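Local coordinates for EmGH1 (Erythrobacter marinus, PDB 5Z87), which probably hydrolyses beta-glucosidic bonds as a family 3 glycoside hydrolase, at residues Gly91-Ser96 against Ile344-Asn349; Phe126-Cys131 against Ala229-His234; Gly273-Met278 against Phe381-Phe386. All blocks are in the same frame, centred on the assembly; numbering follows the deposited sequence.

Contact 1 (Gly91-Ser96 against Ile344-Asn349)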
ATOM      1  N   GLY A  91      -3.443 -23.181 -29.503  1.00 23.92           N
ATOM      2  CA  GLY A  91      -2.598 -23.904 -28.575  1.00 19.22           C
ATOM      3  C   GLY A  91      -3.430 -24.756 -27.647  1.00 20.04           C
ATOM      4  O   GLY A  91      -4.661 -24.689 -27.634  1.00 22.75           O
ATOM      5  N   VAL A  92      -2.735 -25.583 -26.874  1.00 19.40           N
ATOM      6  CA  VAL A  92      -3.328 -26.255 -25.730  1.00 20.58           C
ATOM      7  C   VAL A  92      -2.416 -26.000 -24.545  1.00 21.54           C
ATOM      8  O   VAL A  92      -1.218 -25.735 -24.690  1.00 22.86           O
ATOM      9  CB  VAL A  92      -3.533 -27.777 -25.926  1.00 27.15           C
ATOM     10  CG1 VAL A  92      -4.618 -28.048 -26.946  1.00 20.71           C
ATOM     11  CG2 VAL A  92      -2.220 -28.472 -26.289  1.00 17.42           C
ATOM     12  N   TYR A  93      -3.003 -26.089 -23.362  1.00 20.82           N
ATOM     13  CA  TYR A  93      -2.294 -25.845 -22.117  1.00 26.58           C
ATOM     14  C   TYR A  93      -2.266 -27.126 -21.306  1.00 19.54           C
ATOM     15  O   TYR A  93      -3.305 -27.774 -21.133  1.00 23.53           O
ATOM     16  CB  TYR A  93      -2.970 -24.726 -21.322  1.00 21.10           C
ATOM     17  CG  TYR A  93      -2.389 -24.500 -19.951  1.00 20.27           C
ATOM     18  CD1 TYR A  93      -1.022 -24.395 -19.762  1.00 21.98           C
ATOM     19  CD2 TYR A  93      -3.215 -24.362 -18.847  1.00 29.17           C
ATOM     20  CE1 TYR A  93      -0.494 -24.160 -18.501  1.00 29.60           C
ATOM     21  CE2 TYR A  93      -2.697 -24.125 -17.583  1.00 21.42           C
ATOM     22  CZ  TYR A  93      -1.348 -24.027 -17.414  1.00 24.25           C
ATOM     23  OH  TYR A  93      -0.849 -23.803 -16.155  1.00 26.64           O
ATOM     24  N   SER A  94      -1.075 -27.497 -20.836  1.00 17.40           N
ATOM     25  CA  SER A  94      -0.925 -28.570 -19.857  1.00 26.49           C
ATOM     26  C   SER A  94      -1.273 -29.946 -20.440  1.00 25.51           C
ATOM     27  O   SER A  94      -2.231 -30.600 -20.010  1.00 21.89           O
ATOM     28  CB  SER A  94      -1.781 -28.256 -18.620  1.00 19.07           C
ATOM     29  OG  SER A  94      -1.308 -28.949 -17.489  1.00 27.69           O
ATOM     30  N   ALA A  95      -0.483 -30.392 -21.417  1.00 26.99           N
ATOM     31  CA  ALA A  95      -0.683 -31.674 -22.076  1.00 28.66           C
ATOM     32  C   ALA A  95       0.048 -32.812 -21.382  1.00 31.30           C
ATOM     33  O   ALA A  95      -0.192 -33.977 -21.714  1.00 26.40           O
ATOM     34  CB  ALA A  95      -0.225 -31.600 -23.538  1.00 20.95           C
ATOM     35  N   SER A  96       0.929 -32.499 -20.434  1.00 27.49           N
ATOM     36  CA  SER A  96       1.681 -33.537 -19.739  1.00 28.98           C
ATOM     37  C   SER A  96       0.761 -34.449 -18.933  1.00 29.32           C
ATOM     38  O   SER A  96       0.973 -35.667 -18.889  1.00 32.57           O
ATOM     39  CB  SER A  96       2.711 -32.878 -18.834  1.00 34.64           C
ATOM     40  OG  SER A  96       2.171 -31.663 -18.327  1.00 34.54           O
ATOM     41  N   ILE A 344      -3.933 -14.372 -28.228  1.00 22.34           N
ATOM     42  CA  ILE A 344      -4.440 -15.722 -28.043  1.00 17.66           C
ATOM     43  C   ILE A 344      -5.006 -15.850 -26.636  1.00 23.05           C
ATOM     44  O   ILE A 344      -4.388 -15.406 -25.663  1.00 22.47           O
ATOM     45  CB  ILE A 344      -3.357 -16.788 -28.323  1.00 18.27           C
ATOM     46  CG1 ILE A 344      -3.886 -18.187 -28.013  1.00 23.95           C
ATOM     47  CG2 ILE A 344      -2.095 -16.505 -27.557  1.00 17.26           C
ATOM     48  CD1 ILE A 344      -3.111 -19.293 -28.707  1.00 20.54           C
ATOM     49  N   GLU A 345      -6.190 -16.443 -26.534  1.00 21.73           N
ATOM     50  CA  GLU A 345      -6.920 -16.534 -25.286  1.00 18.83           C
ATOM     51  C   GLU A 345      -6.671 -17.892 -24.639  1.00 24.35           C
ATOM     52  O   GLU A 345      -6.995 -18.937 -25.210  1.00 20.79           O
ATOM     53  CB  GLU A 345      -8.412 -16.319 -25.515  1.00 19.93           C
ATOM     54  CG  GLU A 345      -9.220 -16.616 -24.293  1.00 19.62           C
ATOM     55  CD  GLU A 345     -10.689 -16.558 -24.567  1.00 24.75           C
ATOM     56  OE1 GLU A 345     -11.426 -15.989 -23.737  1.00 17.60           O
ATOM     57  OE2 GLU A 345     -11.103 -17.062 -25.632  1.00 26.78           O
ATOM     58  N   LEU A 346      -6.084 -17.865 -23.453  1.00 26.13           N
ATOM     59  CA  LEU A 346      -5.918 -19.050 -22.625  1.00 20.89           C
ATOM     60  C   LEU A 346      -7.206 -19.238 -21.834  1.00 22.38           C
ATOM     61  O   LEU A 346      -7.478 -18.504 -20.882  1.00 21.69           O
ATOM     62  CB  LEU A 346      -4.707 -18.879 -21.718  1.00 17.12           C
ATOM     63  CG  LEU A 346      -4.529 -19.943 -20.649  1.00 26.36           C
ATOM     64  CD1 LEU A 346      -4.234 -21.295 -21.285  1.00 16.13           C
ATOM     65  CD2 LEU A 346      -3.401 -19.512 -19.711  1.00 16.61           C
ATOM     66  N   ALA A 347      -8.024 -20.205 -22.250  1.00 26.46           N
ATOM     67  CA  ALA A 347      -9.325 -20.427 -21.627  1.00 23.98           C
ATOM     68  C   ALA A 347     -10.017 -21.645 -22.223  1.00 23.97           C
ATOM     69  O   ALA A 347      -9.779 -21.998 -23.382  1.00 21.41           O
ATOM     70  CB  ALA A 347     -10.231 -19.198 -21.786  1.00 22.01           C
ATOM     71  N   ASN A 348     -10.864 -22.298 -21.435  1.00 21.50           N
ATOM     72  CA  ASN A 348     -11.810 -23.271 -21.951  1.00 25.87           C
ATOM     73  C   ASN A 348     -13.075 -22.541 -22.364  1.00 24.92           C
ATOM     74  O   ASN A 348     -13.562 -21.672 -21.637  1.00 22.16           O
ATOM     75  CB  ASN A 348     -12.160 -24.327 -20.905  1.00 21.82           C
ATOM     76  CG  ASN A 348     -11.069 -25.329 -20.707  1.00 26.98           C
ATOM     77  OD1 ASN A 348     -10.140 -25.435 -21.515  1.00 28.48           O
ATOM     78  ND2 ASN A 348     -11.161 -26.076 -19.619  1.00 25.12           N
ATOM     79  N   ASN A 349     -13.611 -22.905 -23.528  1.00 26.61           N
ATOM     80  CA  ASN A 349     -14.827 -22.284 -24.035  1.00 23.89           C
ATOM     81  C   ASN A 349     -14.721 -20.762 -23.961  1.00 21.20           C
ATOM     82  O   ASN A 349     -15.568 -20.080 -23.386  1.00 25.21           O
ATOM     83  CB  ASN A 349     -16.041 -22.798 -23.259  1.00 25.29           C
ATOM     84  CG  ASN A 349     -17.348 -22.354 -23.861  1.00 27.35           C
ATOM     85  OD1 ASN A 349     -17.457 -22.185 -25.068  1.00 31.96           O
ATOM     86  ND2 ASN A 349     -18.354 -22.153 -23.017  1.00 31.66           N
TER
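Tyr93 and Leu346 mark the closest backbone approach between 91-96 and 344-349, with their CA atoms 7.7 Å apart, too wide for strands to bond each other directly. Strand 91-93 makes its backbone bonds elsewhere: Gly91 pairs with Asn64, and Tyr93 with Pro66 and Ala68. Strand 345-346 lies parallel to 64-65, so a strand intervenes and the contact is left to side chains reaching past it. Leu346 does this with a single methyl. Its CD1 sits 3.7 Å from Tyr93 CB and 3.9 Å from Tyr93 CG, approaching obliquely at the root of the ring rather than over its centre. Tyr93 holds its CG anti to the backbone N (chi1 174°), which sets the ring beside the carbonyl carbon, running on in the direction of the strand, with CB and CG against that methyl. Ser94 CB lies over the centre of one ring face, 3.9 Å above the plane. The hydroxyl end is held by a hydrogen bond to Glu130, and Phe178 meets the ring with its plane inclined. Lower down, Ile344 CD1 comes within 4.0 Å of Gly91 N, meeting backbone where no side chain intervenes. Two barrel strands flanking a third and touching through side chains and, at the glycine, backbone are what the (beta/alpha)8 TIM barrel of the family 3 N-terminal domain produces, here beneath the DTT pocket that Tyr93 helps to line.

Contact 2 (Phe126-Cys131 against Ala229-His234). With DTT (2,3-dihydroxy-1,4-dithiobutane), chain C.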
ATOM      1  N   PHE A 126       0.600 -24.989 -30.600  1.00 25.24           N
ATOM      2  CA  PHE A 126       1.494 -24.712 -29.481  1.00 18.23           C
ATOM      3  C   PHE A 126       1.087 -25.623 -28.330  1.00 17.34           C
ATOM      4  O   PHE A 126      -0.101 -25.850 -28.092  1.00 20.31           O
ATOM      5  CB  PHE A 126       1.422 -23.241 -29.039  1.00 18.06           C
ATOM      6  CG  PHE A 126       2.514 -22.369 -29.623  1.00 24.01           C
ATOM      7  CD1 PHE A 126       3.851 -22.717 -29.500  1.00 20.33           C
ATOM      8  CD2 PHE A 126       2.199 -21.205 -30.309  1.00 22.93           C
ATOM      9  CE1 PHE A 126       4.853 -21.915 -30.051  1.00 22.49           C
ATOM     10  CE2 PHE A 126       3.205 -20.395 -30.861  1.00 21.09           C
ATOM     11  CZ  PHE A 126       4.524 -20.752 -30.729  1.00 19.35           C
ATOM     12  N   VAL A 127       2.072 -26.192 -27.652  1.00 18.05           N
ATOM     13  CA  VAL A 127       1.841 -27.046 -26.494  1.00 22.48           C
ATOM     14  C   VAL A 127       2.486 -26.323 -25.321  1.00 27.22           C
ATOM     15  O   VAL A 127       3.716 -26.339 -25.177  1.00 23.12           O
ATOM     16  CB  VAL A 127       2.421 -28.455 -26.680  1.00 24.10           C
ATOM     17  CG1 VAL A 127       2.187 -29.308 -25.430  1.00 19.65           C
ATOM     18  CG2 VAL A 127       1.804 -29.116 -27.905  1.00 28.04           C
ATOM     19  N   PHE A 128       1.671 -25.671 -24.496  1.00 22.75           N
ATOM     20  CA  PHE A 128       2.173 -24.779 -23.452  1.00 24.18           C
ATOM     21  C   PHE A 128       2.253 -25.531 -22.130  1.00 22.23           C
ATOM     22  O   PHE A 128       1.272 -26.154 -21.705  1.00 20.34           O
ATOM     23  CB  PHE A 128       1.273 -23.546 -23.292  1.00 19.35           C
ATOM     24  CG  PHE A 128       1.366 -22.560 -24.422  1.00 18.57           C
ATOM     25  CD1 PHE A 128       2.549 -21.880 -24.669  1.00 19.87           C
ATOM     26  CD2 PHE A 128       0.260 -22.289 -25.219  1.00 17.10           C
ATOM     27  CE1 PHE A 128       2.646 -20.953 -25.703  1.00 16.17           C
ATOM     28  CE2 PHE A 128       0.340 -21.359 -26.242  1.00 14.72           C
ATOM     29  CZ  PHE A 128       1.552 -20.700 -26.497  1.00 16.22           C
ATOM     30  N   GLU A 129       3.411 -25.472 -21.481  1.00 21.48           N
ATOM     31  CA  GLU A 129       3.576 -26.052 -20.151  1.00 25.79           C
ATOM     32  C   GLU A 129       4.100 -24.970 -19.210  1.00 27.65           C
ATOM     33  O   GLU A 129       4.376 -23.846 -19.629  1.00 26.53           O
ATOM     34  CB  GLU A 129       4.499 -27.275 -20.196  1.00 27.14           C
ATOM     35  CG  GLU A 129       3.977 -28.401 -21.118  1.00 20.36           C
ATOM     36  CD  GLU A 129       2.810 -29.163 -20.526  1.00 28.75           C
ATOM     37  OE1 GLU A 129       2.150 -29.918 -21.275  1.00 27.03           O
ATOM     38  OE2 GLU A 129       2.536 -29.010 -19.310  1.00 33.50           O
ATOM     39  N   GLU A 130       4.210 -25.299 -17.924  1.00 27.13           N
ATOM     40  CA  GLU A 130       4.780 -24.397 -16.927  1.00 27.74           C
ATOM     41  C   GLU A 130       6.217 -24.811 -16.656  1.00 23.08           C
ATOM     42  O   GLU A 130       6.497 -25.999 -16.490  1.00 31.47           O
ATOM     43  CB  GLU A 130       3.984 -24.414 -15.620  1.00 21.53           C
ATOM     44  CG  GLU A 130       2.520 -24.121 -15.778  1.00 24.32           C
ATOM     45  CD  GLU A 130       2.224 -22.639 -15.967  1.00 22.15           C
ATOM     46  OE1 GLU A 130       1.031 -22.300 -16.140  1.00 28.06           O
ATOM     47  OE2 GLU A 130       3.172 -21.821 -15.938  1.00 21.16           O
ATOM     48  N   CYS A 131       7.117 -23.831 -16.608  1.00 24.18           N
ATOM     49  CA  CYS A 131       8.549 -24.045 -16.421  1.00 18.49           C
ATOM     50  C   CYS A 131       9.117 -23.077 -15.391  1.00 19.20           C
ATOM     51  O   CYS A 131      10.175 -22.491 -15.595  1.00 24.30           O
ATOM     52  CB  CYS A 131       9.298 -23.877 -17.737  1.00 19.75           C
ATOM     53  SG  CYS A 131       8.922 -25.164 -18.963  1.00 24.34           S
ATOM     54  N   ALA A 229       9.567 -21.480 -26.519  1.00 17.90           N
ATOM     55  CA  ALA A 229       9.203 -20.076 -26.374  1.00 25.14           C
ATOM     56  C   ALA A 229       8.868 -19.730 -24.921  1.00 19.16           C
ATOM     57  O   ALA A 229       8.196 -20.496 -24.218  1.00 22.12           O
ATOM     58  CB  ALA A 229       8.009 -19.744 -27.277  1.00 20.59           C
ATOM     59  N   THR A 230       9.345 -18.573 -24.478  1.00 21.09           N
ATOM     60  CA  THR A 230       8.955 -17.989 -23.197  1.00 20.43           C
ATOM     61  C   THR A 230       7.748 -17.078 -23.385  1.00 19.46           C
ATOM     62  O   THR A 230       7.616 -16.407 -24.413  1.00 21.23           O
ATOM     63  CB  THR A 230      10.098 -17.165 -22.591  1.00 16.93           C
ATOM     64  OG1 THR A 230      10.550 -16.196 -23.547  1.00 17.25           O
ATOM     65  CG2 THR A 230      11.260 -18.047 -22.207  1.00 18.53           C
ATOM     66  N   SER A 231       6.871 -17.050 -22.381  1.00 17.15           N
ATOM     67  CA  SER A 231       5.813 -16.044 -22.273  1.00 20.82           C
ATOM     68  C   SER A 231       6.009 -15.307 -20.947  1.00 22.49           C
ATOM     69  O   SER A 231       5.505 -15.729 -19.904  1.00 21.42           O
ATOM     70  CB  SER A 231       4.418 -16.673 -22.359  1.00 16.33           C
ATOM     71  OG  SER A 231       4.398 -17.731 -23.300  1.00 20.21           O
ATOM     72  N   VAL A 232       6.735 -14.191 -20.979  1.00 19.82           N
ATOM     73  CA  VAL A 232       7.043 -13.489 -19.739  1.00 19.64           C
ATOM     74  C   VAL A 232       5.762 -12.907 -19.152  1.00 22.55           C
ATOM     75  O   VAL A 232       4.903 -12.381 -19.876  1.00 18.47           O
ATOM     76  CB  VAL A 232       8.112 -12.414 -19.989  1.00 16.55           C
ATOM     77  CG1 VAL A 232       9.435 -13.083 -20.335  1.00 13.35           C
ATOM     78  CG2 VAL A 232       7.680 -11.501 -21.134  1.00 17.35           C
ATOM     79  N   LYS A 233       5.608 -13.034 -17.834  1.00 16.04           N
ATOM     80  CA  LYS A 233       4.363 -12.700 -17.160  1.00 14.96           C
ATOM     81  C   LYS A 233       4.704 -12.062 -15.816  1.00 20.39           C
ATOM     82  O   LYS A 233       5.833 -12.191 -15.336  1.00 17.94           O
ATOM     83  CB  LYS A 233       3.497 -13.953 -16.999  1.00 16.77           C
ATOM     84  CG  LYS A 233       4.143 -15.024 -16.136  1.00 20.89           C
ATOM     85  CD  LYS A 233       3.269 -16.247 -16.004  1.00 20.85           C
ATOM     86  CE  LYS A 233       3.756 -17.134 -14.850  1.00 24.94           C
ATOM     87  NZ  LYS A 233       3.159 -18.523 -14.873  1.00 20.64           N
ATOM     88  N   HIS A 234       3.746 -11.346 -15.205  1.00 18.24           N
ATOM     89  CA  HIS A 234       2.433 -11.005 -15.742  1.00 17.49           C
ATOM     90  C   HIS A 234       2.332  -9.504 -16.013  1.00 19.38           C
ATOM     91  O   HIS A 234       2.411  -8.712 -15.082  1.00 17.37           O
ATOM     92  CB  HIS A 234       1.331 -11.427 -14.774  1.00 17.88           C
ATOM     93  CG  HIS A 234       1.475 -12.820 -14.248  1.00 17.94           C
ATOM     94  ND1 HIS A 234       2.438 -13.175 -13.326  1.00 19.33           N
ATOM     95  CD2 HIS A 234       0.752 -13.942 -14.490  1.00 16.79           C
ATOM     96  CE1 HIS A 234       2.308 -14.456 -13.029  1.00 21.14           C
ATOM     97  NE2 HIS A 234       1.288 -14.943 -13.716  1.00 20.92           N
TER
HETATM   98  S1  DTT C 801      -3.657 -18.002 -13.241  1.00 58.96           S
HETATM   99  C1  DTT C 801      -1.903 -17.497 -13.395  1.00 31.68           C
HETATM  100  C2  DTT C 801      -0.803 -18.454 -13.923  1.00 38.34           C
HETATM  101  O2  DTT C 801       0.360 -17.647 -14.089  1.00 28.49           O
HETATM  102  C3  DTT C 801      -1.042 -19.306 -15.198  1.00 35.22           C
HETATM  103  O3  DTT C 801       0.165 -19.507 -15.944  1.00 26.79           O
HETATM  104  C4  DTT C 801      -1.562 -20.698 -14.868  1.00 45.60           C
HETATM  105  S4  DTT C 801      -3.357 -20.941 -14.973  1.00 56.61           S
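Glu130 and Lys233 meet in a salt bridge, OE2 of the carboxylate lying 3.5 Å from NZ of the ammonium, and their side chains cross at about a right angle. Each gets there by a different shape. Lys233 starts with CG between its backbone N and carbonyl carbon (chi1 62°), then runs extended all the way to NZ; Glu130 instead bends at chi2 (-78°), which swings its carboxylate round toward the lysine. A bound DTT, probably carried over from crystallisation, is gripped between them through its two hydroxyls. Its O3 donates to Glu130 OE1 at 2.9 Å, while Lys233 NZ donates to O2 at 3.0 Å and only weakly to O3. The ammonium also bonds to the carbonyl of Phe178, and Glu130 OE1 to the hydroxyl of Tyr93, so both charged groups have further partners that limit their rotation. The pocket lies at the end of the parallel barrel sheet, where strands 126-129 and 229-235 flank 176-177; a lysine and histidine joined by a cis peptide, as here, also line the sugar-binding site of other family 3 glycosidases, and the DTT diol may mimic sugar hydroxyls. The cis bond accompanies a close fold of the pair: Lys233 CG sits 3.6 Å above the plane of the His234 ring, over its centre. DTT O2 meets that ring at its edge, in plane, 2.9 Å from NE2 and nearly straight at 165°, either atom being a possible donor. The other ring nitrogen, ND1, is bonded to Asp183, which fixes how the imidazole is turned. Deeper in the barrel, Phe128 CE1 approaches Ser231 OG obliquely at 4.4 Å, a loose contact; the serine hydroxyl has its polar partners in Tyr309 and the carbonyl of Cys177.

Contact 3 (Gly273-Met278 against Phe381-Phe386)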
ATOM      1  N   GLY A 273      14.745 -11.269 -26.522  1.00 26.82           N
ATOM      2  CA  GLY A 273      13.934 -11.739 -27.629  1.00 21.63           C
ATOM      3  C   GLY A 273      12.845 -12.717 -27.260  1.00 23.90           C
ATOM      4  O   GLY A 273      12.524 -13.602 -28.066  1.00 23.51           O
ATOM      5  N   SER A 274      12.281 -12.601 -26.056  1.00 21.36           N
ATOM      6  CA  SER A 274      11.120 -13.399 -25.682  1.00 23.51           C
ATOM      7  C   SER A 274      10.074 -13.355 -26.793  1.00 17.16           C
ATOM      8  O   SER A 274       9.750 -12.289 -27.311  1.00 23.87           O
ATOM      9  CB  SER A 274      10.533 -12.880 -24.358  1.00 19.43           C
ATOM     10  OG  SER A 274       9.364 -13.597 -23.965  1.00 14.87           O
ATOM     11  N   ILE A 275       9.564 -14.525 -27.165  1.00 20.45           N
ATOM     12  CA  ILE A 275       8.600 -14.626 -28.253  1.00 19.29           C
ATOM     13  C   ILE A 275       7.191 -14.335 -27.752  1.00 18.67           C
ATOM     14  O   ILE A 275       6.362 -13.781 -28.485  1.00 18.92           O
ATOM     15  CB  ILE A 275       8.704 -16.031 -28.893  1.00 22.28           C
ATOM     16  CG1 ILE A 275      10.021 -16.204 -29.643  1.00 24.32           C
ATOM     17  CG2 ILE A 275       7.545 -16.325 -29.842  1.00 19.26           C
ATOM     18  CD1 ILE A 275      10.253 -17.645 -30.104  1.00 18.20           C
ATOM     19  N   GLY A 276       6.882 -14.718 -26.511  1.00 14.57           N
ATOM     20  CA  GLY A 276       5.565 -14.535 -25.950  1.00 18.77           C
ATOM     21  C   GLY A 276       5.578 -13.633 -24.721  1.00 20.51           C
ATOM     22  O   GLY A 276       6.632 -13.309 -24.152  1.00 21.52           O
ATOM     23  N   LEU A 277       4.374 -13.240 -24.314  1.00 22.87           N
ATOM     24  CA  LEU A 277       4.149 -12.396 -23.146  1.00 21.25           C
ATOM     25  C   LEU A 277       2.734 -12.659 -22.669  1.00 17.98           C
ATOM     26  O   LEU A 277       1.822 -12.780 -23.497  1.00 21.31           O
ATOM     27  CB  LEU A 277       4.338 -10.912 -23.480  1.00 19.72           C
ATOM     28  CG  LEU A 277       3.938  -9.888 -22.406  1.00 17.05           C
ATOM     29  CD1 LEU A 277       4.937  -8.750 -22.416  1.00 14.14           C
ATOM     30  CD2 LEU A 277       2.534  -9.350 -22.643  1.00 14.56           C
ATOM     31  N   MET A 278       2.550 -12.748 -21.348  1.00 16.49           N
ATOM     32  CA  MET A 278       1.222 -12.936 -20.756  1.00 17.43           C
ATOM     33  C   MET A 278       0.824 -11.721 -19.917  1.00 15.91           C
ATOM     34  O   MET A 278       1.652 -11.151 -19.205  1.00 17.93           O
ATOM     35  CB  MET A 278       1.175 -14.201 -19.891  1.00 17.46           C
ATOM     36  CG  MET A 278      -0.165 -14.450 -19.204  1.00 15.59           C
ATOM     37  SD  MET A 278      -0.097 -15.891 -18.106  1.00 18.99           S
ATOM     38  CE  MET A 278      -0.074 -17.240 -19.272  1.00 18.60           C
ATOM     39  N   PHE A 381       6.291 -20.669 -36.649  1.00 21.11           N
ATOM     40  CA  PHE A 381       7.402 -20.868 -37.573  1.00 22.59           C
ATOM     41  C   PHE A 381       8.738 -20.750 -36.848  1.00 25.88           C
ATOM     42  O   PHE A 381       9.597 -21.635 -36.959  1.00 24.65           O
ATOM     43  CB  PHE A 381       7.303 -19.872 -38.740  1.00 26.81           C
ATOM     44  CG  PHE A 381       6.291 -20.276 -39.802  1.00 28.21           C
ATOM     45  CD1 PHE A 381       6.495 -21.418 -40.583  1.00 27.63           C
ATOM     46  CD2 PHE A 381       5.144 -19.521 -40.021  1.00 25.44           C
ATOM     47  CE1 PHE A 381       5.565 -21.809 -41.552  1.00 24.12           C
ATOM     48  CE2 PHE A 381       4.210 -19.896 -40.997  1.00 28.70           C
ATOM     49  CZ  PHE A 381       4.421 -21.045 -41.762  1.00 28.01           C
ATOM     50  N   LYS A 382       8.904 -19.685 -36.050  1.00 24.40           N
ATOM     51  CA  LYS A 382      10.146 -19.467 -35.308  1.00 22.08           C
ATOM     52  C   LYS A 382      10.483 -20.642 -34.387  1.00 24.35           C
ATOM     53  O   LYS A 382      11.660 -20.996 -34.224  1.00 23.40           O
ATOM     54  CB  LYS A 382      10.042 -18.164 -34.496  1.00 19.65           C
ATOM     55  CG  LYS A 382      11.317 -17.825 -33.705  1.00 25.39           C
ATOM     56  CD  LYS A 382      11.446 -16.320 -33.386  1.00 22.79           C
ATOM     57  CE  LYS A 382      12.766 -16.025 -32.687  1.00 26.08           C
ATOM     58  NZ  LYS A 382      12.950 -14.581 -32.329  1.00 40.21           N
ATOM     59  N   CYS A 383       9.472 -21.251 -33.762  1.00 17.47           N
ATOM     60  CA  CYS A 383       9.713 -22.390 -32.890  1.00 24.98           C
ATOM     61  C   CYS A 383       9.859 -23.697 -33.649  1.00 26.69           C
ATOM     62  O   CYS A 383      10.039 -24.739 -33.012  1.00 27.50           O
ATOM     63  CB  CYS A 383       8.588 -22.517 -31.859  1.00 20.30           C
ATOM     64  SG  CYS A 383       8.568 -21.097 -30.722  1.00 25.07           S
ATOM     65  N   GLY A 384       9.772 -23.668 -34.976  1.00 25.07           N
ATOM     66  CA  GLY A 384       9.993 -24.861 -35.770  1.00 26.22           C
ATOM     67  C   GLY A 384       8.848 -25.842 -35.818  1.00 28.00           C
ATOM     68  O   GLY A 384       9.062 -26.986 -36.230  1.00 31.08           O
ATOM     69  N   LEU A 385       7.634 -25.442 -35.413  1.00 24.98           N
ATOM     70  CA  LEU A 385       6.532 -26.405 -35.378  1.00 22.12           C
ATOM     71  C   LEU A 385       6.273 -27.006 -36.750  1.00 29.02           C
ATOM     72  O   LEU A 385       5.830 -28.154 -36.847  1.00 28.51           O
ATOM     73  CB  LEU A 385       5.234 -25.769 -34.866  1.00 20.08           C
ATOM     74  CG  LEU A 385       5.176 -24.987 -33.544  1.00 26.80           C
ATOM     75  CD1 LEU A 385       3.799 -25.130 -32.938  1.00 21.13           C
ATOM     76  CD2 LEU A 385       6.238 -25.424 -32.568  1.00 20.63           C
ATOM     77  N   PHE A 386       6.539 -26.251 -37.817  1.00 25.88           N
ATOM     78  CA  PHE A 386       6.233 -26.714 -39.162  1.00 29.58           C
ATOM     79  C   PHE A 386       7.303 -27.648 -39.711  1.00 35.75           C
ATOM     80  O   PHE A 386       7.008 -28.456 -40.595  1.00 31.59           O
ATOM     81  CB  PHE A 386       6.075 -25.521 -40.117  1.00 22.63           C
ATOM     82  CG  PHE A 386       4.830 -24.685 -39.877  1.00 29.20           C
ATOM     83  CD1 PHE A 386       4.826 -23.648 -38.942  1.00 25.27           C
ATOM     84  CD2 PHE A 386       3.681 -24.902 -40.621  1.00 24.42           C
ATOM     85  CE1 PHE A 386       3.689 -22.850 -38.765  1.00 27.64           C
ATOM     86  CE2 PHE A 386       2.536 -24.115 -40.437  1.00 25.72           C
ATOM     87  CZ  PHE A 386       2.539 -23.094 -39.506  1.00 18.69           C
TER
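The flat groups stand beside the meeting of Ile275 with Lys382 rather than in it: Phe386 CE1 lies 3.4 Å above the Phe381 plane, over the ring centre, and Phe381 CE1 in turn sits over Phe386 toward its rim. Neither ring reaches 273-278. Between these phenylalanines the chain leaves helix 366-382 through a Schellman motif, Gly384 taking positive phi and its N bonding back to Phe381 O. This helix end packs beside the start of barrel strand 276-279, and Ile275 fills the joint. The Ile275 side chain crosses that of Lys382 obliquely, CD1 lying 3.7 Å from Lys382 CD, and also touches Cys383 SG at 3.9 Å. With CG anti to the backbone N (chi1 -179°) and the rest extended, Lys382 carries its methylenes CG, CD and CE past the Ile275 CD1 methyl while NZ travels on toward Gly273. Replacing Lys382 by an alanine removes that aliphatic arm and would probably open a gap beside Ile275 CD1, which would keep Cys383 SG but lose the methylenes it rests on. The turn into the strand is braced from within: Ser274 OG donates to Gly276 O at 2.8 Å, lying in the carbonyl plane with a C=O to donor angle of 148°.

Overall arrangement
From the N terminus, the chain opens contact 1 at 91-96 and contact 2 at 126-131; contact 2 closes first, at 229-234, and is nested within the loop of contact 1. Contact 3 then opens at 273-278, in series with contact 2. The chain closes contact 1 at 344-349 before 381-386 completes contact 3, so these two loops cross. All three share the parallel barrel sheet. Ala95 N bonds Glu129 OE1 between contacts 1 and 2, and Val232 O accepts from Met278 N between contacts 2 and 3. Inside the barrel, Leu346 meets Met278, linking contacts 1 and 3. Contact 3 extends the connection outward to helix 366-382.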